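Local coordinates for protein acyltransferase (Streptococcus pneumoniae, PDB 5UG1) that serves as the catalytic domain of the peptidoglycan O-acetyltransferase OatA, transferring acetyl groups to the cell wall with a catalytic triad in an atypical alpha/beta hydrolase fold, at residues M7-S12 and V58-G63; V13-N18 and A32-T37; K52-T57 and K83-I88; T40-M45 and D75-N80. All blocks are in the same frame, centred on the assembly; numbering follows the deposited sequence.

Interaction 1 of 4, residues M7-S12 and V58-G63; sequences MLIGDS and VVIATG. With 03S (methanesulfonic acid), chain B.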
loop_
_atom_site.group_PDB
_atom_site.type_symbol
_atom_site.label_atom_id
_atom_site.label_comp_id
_atom_site.label_asym_id
_atom_site.label_seq_id
_atom_site.Cartn_x
_atom_site.Cartn_y
_atom_site.Cartn_z
ATOM N N MET A 7 4.640 5.783 8.571
ATOM C CA MET A 7 5.545 4.736 8.118
ATOM C C MET A 7 4.839 3.932 7.036
ATOM O O MET A 7 3.701 3.481 7.229
ATOM C CB MET A 7 5.975 3.813 9.271
ATOM C CG MET A 7 6.916 2.698 8.827
ATOM S SD MET A 7 7.514 1.700 10.173
ATOM C CE MET A 7 8.774 2.748 10.904
ATOM N N LEU A 8 5.502 3.774 5.896
ATOM C CA LEU A 8 5.047 2.885 4.837
ATOM C C LEU A 8 5.854 1.591 4.914
ATOM O O LEU A 8 7.088 1.628 4.978
ATOM C CB LEU A 8 5.209 3.548 3.469
ATOM C CG LEU A 8 4.641 2.788 2.268
ATOM C CD1 LEU A 8 4.158 3.765 1.230
ATOM C CD2 LEU A 8 5.693 1.847 1.664
ATOM N N ILE A 9 5.157 0.460 4.963
ATOM C CA ILE A 9 5.767 -0.866 4.897
ATOM C C ILE A 9 5.302 -1.465 3.582
ATOM O O ILE A 9 4.106 -1.747 3.418
ATOM C CB ILE A 9 5.345 -1.758 6.070
ATOM C CG1 ILE A 9 5.624 -1.094 7.418
ATOM C CG2 ILE A 9 5.994 -3.156 5.958
ATOM C CD1 ILE A 9 4.639 -1.553 8.501
ATOM N N GLY A 10 6.223 -1.631 2.671
ATOM C CA GLY A 10 5.874 -1.928 1.310
ATOM C C GLY A 10 6.740 -2.901 0.559
ATOM O O GLY A 10 7.763 -3.311 1.022
ATOM N N ASP A 11 6.275 -3.223 -0.634
ATOM C CA ASP A 11 6.880 -4.184 -1.532
ATOM C C ASP A 11 7.757 -3.547 -2.621
ATOM O O ASP A 11 8.073 -2.404 -2.566
ATOM C CB ASP A 11 5.819 -5.125 -2.111
ATOM C CG ASP A 11 4.812 -4.421 -2.977
ATOM O OD1 ASP A 11 4.983 -3.280 -3.288
ATOM O OD2 ASP A 11 3.840 -5.018 -3.356
ATOM N N SER A 12 8.144 -4.334 -3.597
ATOM C CA SER A 12 8.975 -3.862 -4.673
ATOM C C SER A 12 8.349 -2.768 -5.509
ATOM O O SER A 12 9.038 -1.988 -6.050
ATOM C CB SER A 12 9.361 -5.004 -5.579
ATOM O OG SER A 12 8.292 -5.378 -6.361
ATOM N N VAL A 58 -0.067 4.213 9.427
ATOM C CA VAL A 58 0.615 3.049 8.871
ATOM C C VAL A 58 0.110 2.836 7.448
ATOM O O VAL A 58 -1.103 2.744 7.215
ATOM C CB VAL A 58 0.365 1.796 9.732
ATOM C CG1 VAL A 58 1.214 0.627 9.238
ATOM C CG2 VAL A 58 0.625 2.100 11.208
ATOM N N VAL A 59 1.031 2.757 6.497
ATOM C CA VAL A 59 0.686 2.492 5.108
ATOM C C VAL A 59 1.192 1.102 4.752
ATOM O O VAL A 59 2.400 0.839 4.818
ATOM C CB VAL A 59 1.264 3.550 4.157
ATOM C CG1 VAL A 59 0.700 3.333 2.761
ATOM C CG2 VAL A 59 0.933 4.965 4.668
ATOM N N ILE A 60 0.270 0.220 4.369
ATOM C CA ILE A 60 0.585 -1.148 3.971
ATOM C C ILE A 60 0.510 -1.184 2.449
ATOM O O ILE A 60 -0.583 -1.193 1.870
ATOM C CB ILE A 60 -0.369 -2.170 4.609
ATOM C CG1 ILE A 60 -0.366 -2.059 6.136
ATOM C CG2 ILE A 60 -0.013 -3.611 4.154
ATOM C CD1 ILE A 60 1.039 -2.164 6.813
ATOM N N ALA A 61 1.666 -1.186 1.790
ATOM C CA ALA A 61 1.737 -1.128 0.329
ATOM C C ALA A 61 2.253 -2.464 -0.201
ATOM O O ALA A 61 3.400 -2.602 -0.638
ATOM C CB ALA A 61 2.619 0.057 -0.116
ATOM N N THR A 62 1.377 -3.466 -0.152
ATOM C CA THR A 62 1.694 -4.841 -0.512
ATOM C C THR A 62 0.488 -5.449 -1.215
ATOM O O THR A 62 -0.593 -4.855 -1.268
ATOM C CB THR A 62 2.016 -5.703 0.719
ATOM O OG1 THR A 62 0.861 -5.747 1.568
ATOM C CG2 THR A 62 3.224 -5.173 1.512
ATOM N N GLY A 63 0.625 -6.664 -1.665
ATOM C CA GLY A 63 -0.511 -7.397 -2.156
ATOM C C GLY A 63 -0.329 -8.133 -3.453
ATOM O O GLY A 63 -0.999 -9.070 -3.707
HETATM S S10 03S B . 7.580 -6.719 -6.298
HETATM O O11 03S B . 6.503 -6.603 -7.305
HETATM O O12 03S B . 6.985 -6.865 -4.951
HETATM C C13 03S B . 8.517 -8.050 -6.637
HETATM O O HOH W 1 3.231 -7.552 -2.271
#

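Interaction 2 of 4, residues V13-N18 and A32-T37; sequences VALRAN and AQVSVT. With 03S (methanesulfonic acid), chain B.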
loop_
_atom_site.group_PDB
_atom_site.type_symbol
_atom_site.label_atom_id
_atom_site.label_comp_id
_atom_site.label_asym_id
_atom_site.label_seq_id
_atom_site.Cartn_x
_atom_site.Cartn_y
_atom_site.Cartn_z
ATOM N N VAL A 13 7.033 -2.749 -5.608
ATOM C CA VAL A 13 6.364 -1.706 -6.334
ATOM C C VAL A 13 6.534 -0.363 -5.618
ATOM O O VAL A 13 6.883 0.615 -6.213
ATOM C CB VAL A 13 4.897 -2.049 -6.623
ATOM C CG1 VAL A 13 4.227 -0.955 -7.401
ATOM C CG2 VAL A 13 4.819 -3.325 -7.406
ATOM N N ALA A 14 6.281 -0.373 -4.323
ATOM C CA ALA A 14 6.565 0.759 -3.483
ATOM C C ALA A 14 8.055 1.130 -3.526
ATOM O O ALA A 14 8.390 2.289 -3.620
ATOM C CB ALA A 14 6.114 0.515 -2.081
ATOM N N LEU A 15 8.924 0.130 -3.511
ATOM C CA LEU A 15 10.353 0.414 -3.539
ATOM C C LEU A 15 10.740 1.104 -4.840
ATOM O O LEU A 15 11.614 1.982 -4.858
ATOM C CB LEU A 15 11.145 -0.873 -3.349
ATOM C CG LEU A 15 12.659 -0.656 -3.305
ATOM C CD1 LEU A 15 13.048 0.236 -2.137
ATOM C CD2 LEU A 15 13.428 -1.981 -3.269
ATOM N N ARG A 16 10.077 0.733 -5.937
ATOM C CA ARG A 16 10.326 1.385 -7.216
ATOM C C ARG A 16 9.939 2.860 -7.176
ATOM O O ARG A 16 10.556 3.685 -7.857
ATOM C CB ARG A 16 9.563 0.635 -8.310
ATOM C CG ARG A 16 9.972 0.957 -9.745
ATOM C CD ARG A 16 9.185 0.064 -10.711
ATOM N NE ARG A 16 9.431 0.351 -12.122
ATOM C CZ ARG A 16 10.492 -0.080 -12.794
ATOM N NH1 ARG A 16 11.408 -0.810 -12.169
ATOM N NH2 ARG A 16 10.636 0.210 -14.085
ATOM N N ALA A 17 8.934 3.215 -6.375
ATOM C CA ALA A 17 8.491 4.594 -6.229
ATOM C C ALA A 17 9.141 5.301 -5.042
ATOM O O ALA A 17 8.617 6.322 -4.584
ATOM C CB ALA A 17 6.964 4.641 -6.095
ATOM N N ASN A 18 10.263 4.777 -4.541
ATOM C CA ASN A 18 10.874 5.286 -3.312
ATOM C C ASN A 18 11.127 6.796 -3.379
ATOM O O ASN A 18 10.685 7.556 -2.512
ATOM C CB ASN A 18 12.183 4.527 -3.051
ATOM C CG ASN A 18 12.896 4.992 -1.806
ATOM O OD1 ASN A 18 12.286 5.161 -0.748
ATOM N ND2 ASN A 18 14.199 5.213 -1.923
ATOM N N ALA A 32 10.384 -0.028 2.429
ATOM C CA ALA A 32 9.926 -0.877 1.336
ATOM C C ALA A 32 11.074 -1.752 0.874
ATOM O O ALA A 32 12.220 -1.299 0.819
ATOM C CB ALA A 32 9.385 -0.048 0.156
ATOM N N GLN A 33 10.796 -3.011 0.604
ATOM C CA GLN A 33 11.805 -3.970 0.174
ATOM C C GLN A 33 11.265 -4.929 -0.862
ATOM O O GLN A 33 10.089 -5.095 -0.998
ATOM C CB GLN A 33 12.337 -4.794 1.347
ATOM C CG GLN A 33 12.625 -4.020 2.600
ATOM C CD GLN A 33 12.832 -4.924 3.766
ATOM O OE1 GLN A 33 13.832 -5.635 3.846
ATOM N NE2 GLN A 33 11.890 -4.924 4.676
ATOM N N VAL A 34 12.148 -5.576 -1.576
ATOM C CA VAL A 34 11.763 -6.335 -2.740
ATOM C C VAL A 34 10.766 -7.456 -2.511
ATOM O O VAL A 34 9.787 -7.525 -3.193
ATOM C CB VAL A 34 12.970 -6.868 -3.528
ATOM C CG1 VAL A 34 12.497 -7.544 -4.781
ATOM C CG2 VAL A 34 13.923 -5.748 -3.860
ATOM N N SER A 35 11.026 -8.313 -1.560
ATOM C CA SER A 35 10.186 -9.470 -1.359
ATOM C C SER A 35 9.074 -9.362 -0.333
ATOM O O SER A 35 8.519 -10.331 0.066
ATOM C CB SER A 35 11.050 -10.643 -0.978
ATOM O OG SER A 35 11.598 -11.164 -2.131
ATOM N N VAL A 36 8.725 -8.172 0.061
ATOM C CA VAL A 36 7.742 -8.034 1.130
ATOM C C VAL A 36 6.361 -8.470 0.644
ATOM O O VAL A 36 5.908 -8.106 -0.448
ATOM C CB VAL A 36 7.751 -6.594 1.661
ATOM C CG1 VAL A 36 6.547 -6.315 2.570
ATOM C CG2 VAL A 36 9.068 -6.353 2.403
ATOM N N THR A 37 5.700 -9.295 1.448
ATOM C CA THR A 37 4.318 -9.683 1.240
ATOM C C THR A 37 3.450 -9.093 2.348
ATOM O O THR A 37 3.940 -8.549 3.337
ATOM C CB THR A 37 4.179 -11.208 1.217
ATOM O OG1 THR A 37 4.380 -11.726 2.534
ATOM C CG2 THR A 37 5.215 -11.818 0.289
HETATM S S10 03S B . 7.580 -6.719 -6.298
HETATM O O11 03S B . 6.503 -6.603 -7.305
HETATM O O12 03S B . 6.985 -6.865 -4.951
HETATM C C13 03S B . 8.517 -8.050 -6.637
#

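Interaction 3 of 4, residues K52-T57 and K83-I88; sequences KFLPKT and KGHHMI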
loop_
_atom_site.group_PDB
_atom_site.type_symbol
_atom_site.label_atom_id
_atom_site.label_comp_id
_atom_site.label_asym_id
_atom_site.label_seq_id
_atom_site.Cartn_x
_atom_site.Cartn_y
_atom_site.Cartn_z
ATOM N N LYS A 52 8.037 0.401 19.679
ATOM C CA LYS A 52 7.571 1.790 19.730
ATOM C C LYS A 52 8.127 2.655 18.597
ATOM O O LYS A 52 8.220 3.882 18.726
ATOM C CB LYS A 52 7.873 2.419 21.098
ATOM C CG LYS A 52 7.043 1.787 22.219
ATOM C CD LYS A 52 7.850 1.685 23.486
ATOM C CE LYS A 52 7.270 0.669 24.454
ATOM N NZ LYS A 52 8.120 0.553 25.686
ATOM N N PHE A 53 8.470 2.036 17.474
ATOM C CA PHE A 53 8.856 2.747 16.268
ATOM C C PHE A 53 7.680 3.029 15.334
ATOM O O PHE A 53 7.808 3.863 14.427
ATOM C CB PHE A 53 9.893 1.935 15.507
ATOM C CG PHE A 53 11.159 1.700 16.265
ATOM C CD1 PHE A 53 11.690 2.683 17.084
ATOM C CD2 PHE A 53 11.838 0.497 16.141
ATOM C CE1 PHE A 53 12.879 2.460 17.783
ATOM C CE2 PHE A 53 13.026 0.270 16.829
ATOM C CZ PHE A 53 13.547 1.255 17.653
ATOM N N LEU A 54 6.552 2.364 15.526
ATOM C CA LEU A 54 5.420 2.539 14.624
ATOM C C LEU A 54 4.720 3.861 14.926
ATOM O O LEU A 54 4.218 4.041 16.038
ATOM C CB LEU A 54 4.437 1.381 14.762
ATOM C CG LEU A 54 3.491 1.177 13.580
ATOM C CD1 LEU A 54 4.321 0.841 12.346
ATOM C CD2 LEU A 54 2.435 0.089 13.839
ATOM N N PRO A 55 4.666 4.794 13.990
ATOM C CA PRO A 55 3.972 6.062 14.237
ATOM C C PRO A 55 2.486 5.905 13.939
ATOM O O PRO A 55 2.025 4.838 13.539
ATOM C CB PRO A 55 4.644 7.009 13.250
ATOM C CG PRO A 55 4.895 6.102 12.059
ATOM C CD PRO A 55 5.294 4.772 12.655
ATOM N N LYS A 56 1.756 7.018 14.074
ATOM C CA LYS A 56 0.297 6.975 14.078
ATOM C C LYS A 56 -0.266 6.394 12.786
ATOM O O LYS A 56 -1.162 5.550 12.816
ATOM C CB LYS A 56 -0.274 8.373 14.311
ATOM C CG LYS A 56 -1.788 8.358 14.408
ATOM C CD LYS A 56 -2.351 9.731 14.607
ATOM C CE LYS A 56 -2.727 10.357 13.283
ATOM N NZ LYS A 56 -3.310 11.720 13.479
ATOM N N THR A 57 0.211 6.854 11.642
ATOM C CA THR A 57 -0.347 6.427 10.369
ATOM C C THR A 57 0.543 5.348 9.761
ATOM O O THR A 57 1.752 5.546 9.600
ATOM C CB THR A 57 -0.499 7.609 9.413
ATOM O OG1 THR A 57 -1.135 8.692 10.104
ATOM C CG2 THR A 57 -1.351 7.215 8.239
ATOM N N LYS A 83 -3.918 -0.531 18.678
ATOM C CA LYS A 83 -4.689 0.621 19.115
ATOM C C LYS A 83 -3.884 1.895 18.909
ATOM O O LYS A 83 -2.670 1.920 19.130
ATOM C CB LYS A 83 -5.059 0.469 20.594
ATOM C CG LYS A 83 -6.107 -0.592 20.848
ATOM C CD LYS A 83 -6.470 -0.699 22.332
ATOM C CE LYS A 83 -5.822 -1.919 22.991
ATOM N NZ LYS A 83 -6.325 -2.166 24.380
ATOM N N GLY A 84 -4.568 2.952 18.464
ATOM C CA GLY A 84 -3.977 4.267 18.366
ATOM C C GLY A 84 -3.472 4.641 16.993
ATOM O O GLY A 84 -2.896 5.727 16.836
ATOM N N HIS A 85 -3.668 3.783 15.998
ATOM C CA HIS A 85 -3.160 4.003 14.654
ATOM C C HIS A 85 -4.303 4.159 13.664
ATOM O O HIS A 85 -5.422 3.694 13.892
ATOM C CB HIS A 85 -2.262 2.845 14.223
ATOM C CG HIS A 85 -1.040 2.686 15.074
ATOM N ND1 HIS A 85 0.142 3.352 14.814
ATOM C CD2 HIS A 85 -0.816 1.946 16.185
ATOM C CE1 HIS A 85 1.041 3.016 15.722
ATOM N NE2 HIS A 85 0.484 2.167 16.567
ATOM N N HIS A 86 -4.005 4.841 12.566
ATOM C CA HIS A 86 -4.817 4.806 11.364
ATOM C C HIS A 86 -4.022 4.065 10.301
ATOM O O HIS A 86 -2.795 4.173 10.246
ATOM C CB HIS A 86 -5.176 6.213 10.878
ATOM C CG HIS A 86 -6.265 6.234 9.845
ATOM N ND1 HIS A 86 -7.581 6.513 10.151
ATOM C CD2 HIS A 86 -6.229 6.016 8.508
ATOM C CE1 HIS A 86 -8.308 6.465 9.047
ATOM N NE2 HIS A 86 -7.514 6.163 8.036
ATOM N N MET A 87 -4.714 3.306 9.470
ATOM C CA MET A 87 -4.068 2.405 8.531
ATOM C C MET A 87 -4.537 2.731 7.126
ATOM O O MET A 87 -5.728 2.944 6.901
ATOM C CB MET A 87 -4.390 0.950 8.875
ATOM C CG MET A 87 -3.697 -0.096 8.053
ATOM S SD MET A 87 -4.325 -1.730 8.532
ATOM C CE MET A 87 -2.764 -2.567 8.680
ATOM N N ILE A 88 -3.601 2.773 6.186
ATOM C CA ILE A 88 -3.914 2.976 4.775
ATOM C C ILE A 88 -3.529 1.719 4.004
ATOM O O ILE A 88 -2.407 1.220 4.145
ATOM C CB ILE A 88 -3.197 4.220 4.235
ATOM C CG1 ILE A 88 -3.808 5.448 4.893
ATOM C CG2 ILE A 88 -3.289 4.303 2.728
ATOM C CD1 ILE A 88 -3.146 6.660 4.495
#

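Interaction 4 of 4, residues T40-M45 and D75-N80; sequences TANEIM and DSIVKN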
loop_
_atom_site.group_PDB
_atom_site.type_symbol
_atom_site.label_atom_id
_atom_site.label_comp_id
_atom_site.label_asym_id
_atom_site.label_seq_id
_atom_site.Cartn_x
_atom_site.Cartn_y
_atom_site.Cartn_z
ATOM N N THR A 40 4.499 -10.748 5.634
ATOM C CA THR A 40 5.658 -10.229 6.355
ATOM C C THR A 40 5.445 -8.780 6.783
ATOM O O THR A 40 5.995 -8.356 7.805
ATOM C CB THR A 40 6.947 -10.361 5.523
ATOM O OG1 THR A 40 6.847 -9.576 4.336
ATOM C CG2 THR A 40 7.207 -11.809 5.137
ATOM N N ALA A 41 4.646 -8.018 6.029
ATOM C CA ALA A 41 4.297 -6.662 6.444
ATOM C C ALA A 41 3.538 -6.660 7.767
ATOM O O ALA A 41 3.722 -5.761 8.600
ATOM C CB ALA A 41 3.466 -5.984 5.354
ATOM N N ASN A 42 2.651 -7.643 7.952
ATOM C CA ASN A 42 1.972 -7.839 9.232
ATOM C C ASN A 42 2.984 -8.019 10.360
ATOM O O ASN A 42 2.859 -7.416 11.432
ATOM C CB ASN A 42 1.052 -9.066 9.130
ATOM C CG ASN A 42 -0.096 -9.042 10.139
ATOM O OD1 ASN A 42 -0.081 -8.266 11.093
ATOM N ND2 ASN A 42 -1.101 -9.904 9.924
ATOM N N GLU A 43 3.988 -8.868 10.133
ATOM C CA GLU A 43 5.018 -9.115 11.137
ATOM C C GLU A 43 5.876 -7.872 11.363
ATOM O O GLU A 43 6.167 -7.517 12.511
ATOM C CB GLU A 43 5.868 -10.309 10.706
ATOM C CG GLU A 43 5.071 -11.630 10.576
ATOM C CD GLU A 43 5.752 -12.632 9.652
ATOM O OE1 GLU A 43 6.776 -12.265 9.032
ATOM O OE2 GLU A 43 5.268 -13.780 9.534
ATOM N N ILE A 44 6.266 -7.190 10.280
ATOM C CA ILE A 44 7.022 -5.934 10.387
ATOM C C ILE A 44 6.234 -4.893 11.169
ATOM O O ILE A 44 6.789 -4.186 12.026
ATOM C CB ILE A 44 7.396 -5.406 8.985
ATOM C CG1 ILE A 44 8.381 -6.356 8.295
ATOM C CG2 ILE A 44 7.992 -3.991 9.063
ATOM C CD1 ILE A 44 8.697 -5.965 6.858
ATOM N N MET A 45 4.923 -4.788 10.890
ATOM C CA MET A 45 4.067 -3.824 11.582
ATOM C C MET A 45 4.105 -4.018 13.096
ATOM O O MET A 45 4.350 -3.069 13.852
ATOM C CB MET A 45 2.629 -3.940 11.081
ATOM C CG MET A 45 1.692 -2.917 11.737
ATOM S SD MET A 45 -0.021 -3.106 11.235
ATOM C CE MET A 45 -0.395 -4.718 11.951
ATOM N N ASP A 75 -7.520 -9.719 6.372
ATOM C CA ASP A 75 -8.223 -9.850 7.644
ATOM C C ASP A 75 -7.249 -9.737 8.809
ATOM O O ASP A 75 -7.496 -9.011 9.776
ATOM C CB ASP A 75 -8.949 -11.188 7.720
ATOM C CG ASP A 75 -10.239 -11.201 6.951
ATOM O OD1 ASP A 75 -10.671 -10.127 6.467
ATOM O OD2 ASP A 75 -10.821 -12.301 6.848
ATOM N N SER A 76 -6.123 -10.444 8.719
ATOM C CA SER A 76 -5.200 -10.517 9.843
ATOM C C SER A 76 -4.506 -9.182 10.093
ATOM O O SER A 76 -4.399 -8.737 11.241
ATOM C CB SER A 76 -4.161 -11.605 9.605
ATOM O OG SER A 76 -3.287 -11.669 10.712
ATOM N N ILE A 77 -3.986 -8.545 9.042
ATOM C CA ILE A 77 -3.231 -7.322 9.278
ATOM C C ILE A 77 -4.161 -6.237 9.805
ATOM O O ILE A 77 -3.799 -5.471 10.704
ATOM C CB ILE A 77 -2.466 -6.895 8.009
ATOM C CG1 ILE A 77 -1.295 -5.982 8.379
ATOM C CG2 ILE A 77 -3.383 -6.235 6.993
ATOM C CD1 ILE A 77 -0.320 -5.789 7.258
ATOM N N VAL A 78 -5.398 -6.211 9.316
ATOM C CA VAL A 78 -6.373 -5.264 9.838
ATOM C C VAL A 78 -6.675 -5.570 11.292
ATOM O O VAL A 78 -6.735 -4.665 12.129
ATOM C CB VAL A 78 -7.643 -5.283 8.975
ATOM C CG1 VAL A 78 -8.794 -4.585 9.714
ATOM C CG2 VAL A 78 -7.348 -4.641 7.614
ATOM N N LYS A 79 -6.842 -6.852 11.624
ATOM C CA LYS A 79 -7.097 -7.226 13.016
ATOM C C LYS A 79 -5.940 -6.818 13.923
ATOM O O LYS A 79 -6.145 -6.400 15.069
ATOM C CB LYS A 79 -7.338 -8.738 13.106
ATOM C CG LYS A 79 -7.360 -9.310 14.525
ATOM C CD LYS A 79 -8.658 -9.002 15.250
ATOM C CE LYS A 79 -8.617 -9.462 16.701
ATOM N NZ LYS A 79 -8.260 -10.906 16.831
ATOM N N ASN A 80 -4.716 -6.930 13.431
ATOM C CA ASN A 80 -3.549 -6.780 14.281
ATOM C C ASN A 80 -3.044 -5.349 14.348
ATOM O O ASN A 80 -2.083 -5.089 15.079
ATOM C CB ASN A 80 -2.435 -7.720 13.811
ATOM C CG ASN A 80 -2.577 -9.124 14.403
ATOM O OD1 ASN A 80 -2.182 -9.369 15.543
ATOM N ND2 ASN A 80 -3.150 -10.046 13.629
#

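Interaction 1 of 4, residues M7-S12 and V58-G63
Met7-Gly10 and Val58-Ala61 are adjacent parallel strands at the centre of the alpha/beta sheet, and strand 7-10 runs straight into the Gly-Asp-Ser motif that carries the nucleophile in SGNH-type hydrolases. The segment axes approach to 4.7 Å. A parallel ladder is the evidence for the pairing: Ile9 donates from N to Val59 O at 2.8 Å and accepts from Ala61 N at O, while Val59 N reaches back to Met7 O. The ladder closes with Asp11 N to Ala61 O, which is more bent at 144° and lies just beyond the last strand pair.

Each face of the sheet carries its own aliphatic contacts. On the face of Leu8, Val59 and Ala61, Leu8 CD1 lies across Val59 CG1 at 3.8 Å and CD2 meets the methyl of Ala61. On the other face Ile9 and Ile60 run side by side, their CD1 atoms 4.0 Å apart, and Ile9 CD1 also meets Val58 CG1. Helix 38-50 covers Ile9 there, and helix 70-80 covers Ile60.

Asp11 folds its carboxylate between its own N and C (chi1 64°), so that OD1 can cap the following helix through weak bonds to the N atoms of Val13 and Ala14. Its OD2 accepts from a water, which in turn accepts from Gly63 N and thus ties the two loops together. Ser12 carries the methylsulfonyl adduct and also contacts His145 NE2, consistent with the triad. The bond from Ser12 OG to S10 of the adduct measures 1.5 Å, and Ser12 N donates to O12 at 3.1 Å, as an oxyanion-hole amide would.

Interaction 2 of 4, residues V13-N18 and A32-T37
The CA atoms of Leu15 and Ala32 lie 5.1 Å apart, at the point where helix 12-16 passes the end of edge strand 29-32 and the chain enters a type I beta turn from Gln33 to Val36. This helix and helix 18-24 form the beta-alpha-beta connection between neighbouring parallel strands 6-10 and 29-32, so the contact joins the first helix of the crossover to the chain leaving strand 29-32.

The packing is apolar. Ala32 CB is the central contact: it faces the helix between Ala14 CB and Leu15 CB, each 4.0 Å away, and comes closer still to Leu15 N. Leu15 points its CG back from its own N (chi1 -178°), which carries the branched end over the departing chain. There its two methyls divide the work. CD1 rests against Ala32 O at 3.4 Å, while CD2 meets Val34 CG2 at 3.8 Å, the two side chains passing at a slant. Leu15 and Val34 lie toward the surface, and Ala14 is buried, with Tyr160 of helix 150-171 also against it.

The same two segments border the bound methylsulfonyl group. Val13 points away from the loop and packs on Val144, and Arg16 NE is held by Phe146 O, so the helix is also tied to the loop bearing His145. Around the adduct, Val13 CG2 stands 3.7 Å from O11, and Val34 O approaches O12 to 3.4 Å.

Interaction 3 of 4, residues K52-T57 and K83-I88
His85 leans its side chain back over the Leu54-Lys56 loop, and its atoms can be followed outward through a run of carbonyl oxygens. CB starts 3.2 Å from Lys56 O. CG stands anti to the histidine's own carbonyl carbon (chi1 -62°), which turns an edge of the ring to the loop's carbonyl oxygens and one face to the Leu54 side chain. ND1 donates at that edge: its contact with Pro55 O is 2.7 Å long but bent to 126°, and a second bond, to Lys56 O, is also weak. ND1 therefore straddles two acceptors and aims squarely at neither. CE1 comes next, 3.0 Å from Pro55 O and a little farther from Leu54 O, both oxygens lying in the ring plane. At the tip, NE2 has Leu54 CD2 nearby. That methyl lies over the face in a CH-pi contact, 4.0 Å from the ring centroid and offset toward the rim.

Lys56 O also accepts from His86 N at 2.9 Å, a sounder bond than either of those made by ND1, and it is this bond that joins the loop to strand 86-90. Beyond it, Thr57 CA approaches His86 O to 3.3 Å and Thr57 CG2 touches Ile88 CD1. His86 turns its own ring elsewhere, to Thr123 OG1 and Pro175 O.

Here the loop after helix 38-50 passes into strand 57-61, and Thr57-His86 is the bridge at which it begins to pair with 86-90, as expected of a parallel alpha/beta sheet.

Interaction 4 of 4, residues T40-M45 and D75-N80
Asn42 and Ile77 form the middle of a contact between helices 38-50 and 70-80, whose segments run nearly parallel, 10° apart and with axes 9.6 Å from each other. Both helices lie on the same side of the sheet, over Ile9 and Ile60.

The apolar contacts depend on Ile77, which extends its CG1 branch away from its own N and slides past Asn42 in the opposite direction. Its CD1 reaches the first helix, 3.6 Å from Asn42 N and near Ala41 CB. Its CG1 lies against the Asn42 amide, 3.7 Å from CG. On the side nearer the sheet, Met45 completes this layer. A bend at its thioether (chi3 66°) swings CE to the second segment, 3.9 Å from Ile77 CG1 and 3.6 Å from Asn80 O. Leu54 and Met87 pack against Met45 as well.

The polar contacts are fewer. Asn42 ND2 donates to Ser76 OG at 2.9 Å, but the bond is weak, its N-H...O angle being 123°. The other end of that amide, OD1, meets Asn80 CB at 3.6 Å. The amide of Asn80 turns back one turn: ND2 donates to Ser76 O at 3.0 Å, from above the carbonyl plane, and the same oxygen also takes Asn80 N.

The chemistry implies a helix pair held chiefly by the packing of Ile77 against Asn42, with Met45 next. The bent Asn42-Ser76 bond probably adds little strength, but it gives the asparagine's NH2 a partner on the side away from the sheet, while the two donors on Ser76 O fasten Asn80 to the preceding turn.

Interactions 1 and 3 belong to one sheet: strand 57-61 pairs with strand 6-10 in interaction 1 and begins pairing with 86-90 in interaction 3, and Val58 N probably bonds to His86 O between them. Both are buried, but interaction 1 has a ladder of four backbone bonds, while interaction 3 has one, plus a histidine ring weakly bonded to loop carbonyls. Interaction 4, also buried, is a helix layer laid on that sheet, with Ile60 and Ile77 touching; it has no backbone-to-backbone bonds and rests on side-chain packing. Interaction 2 is the surface contact, small and apolar. It shares the methylsulfonyl site with interaction 1, whereas interaction 3 lies about 20 Å from interaction 2, centre to centre.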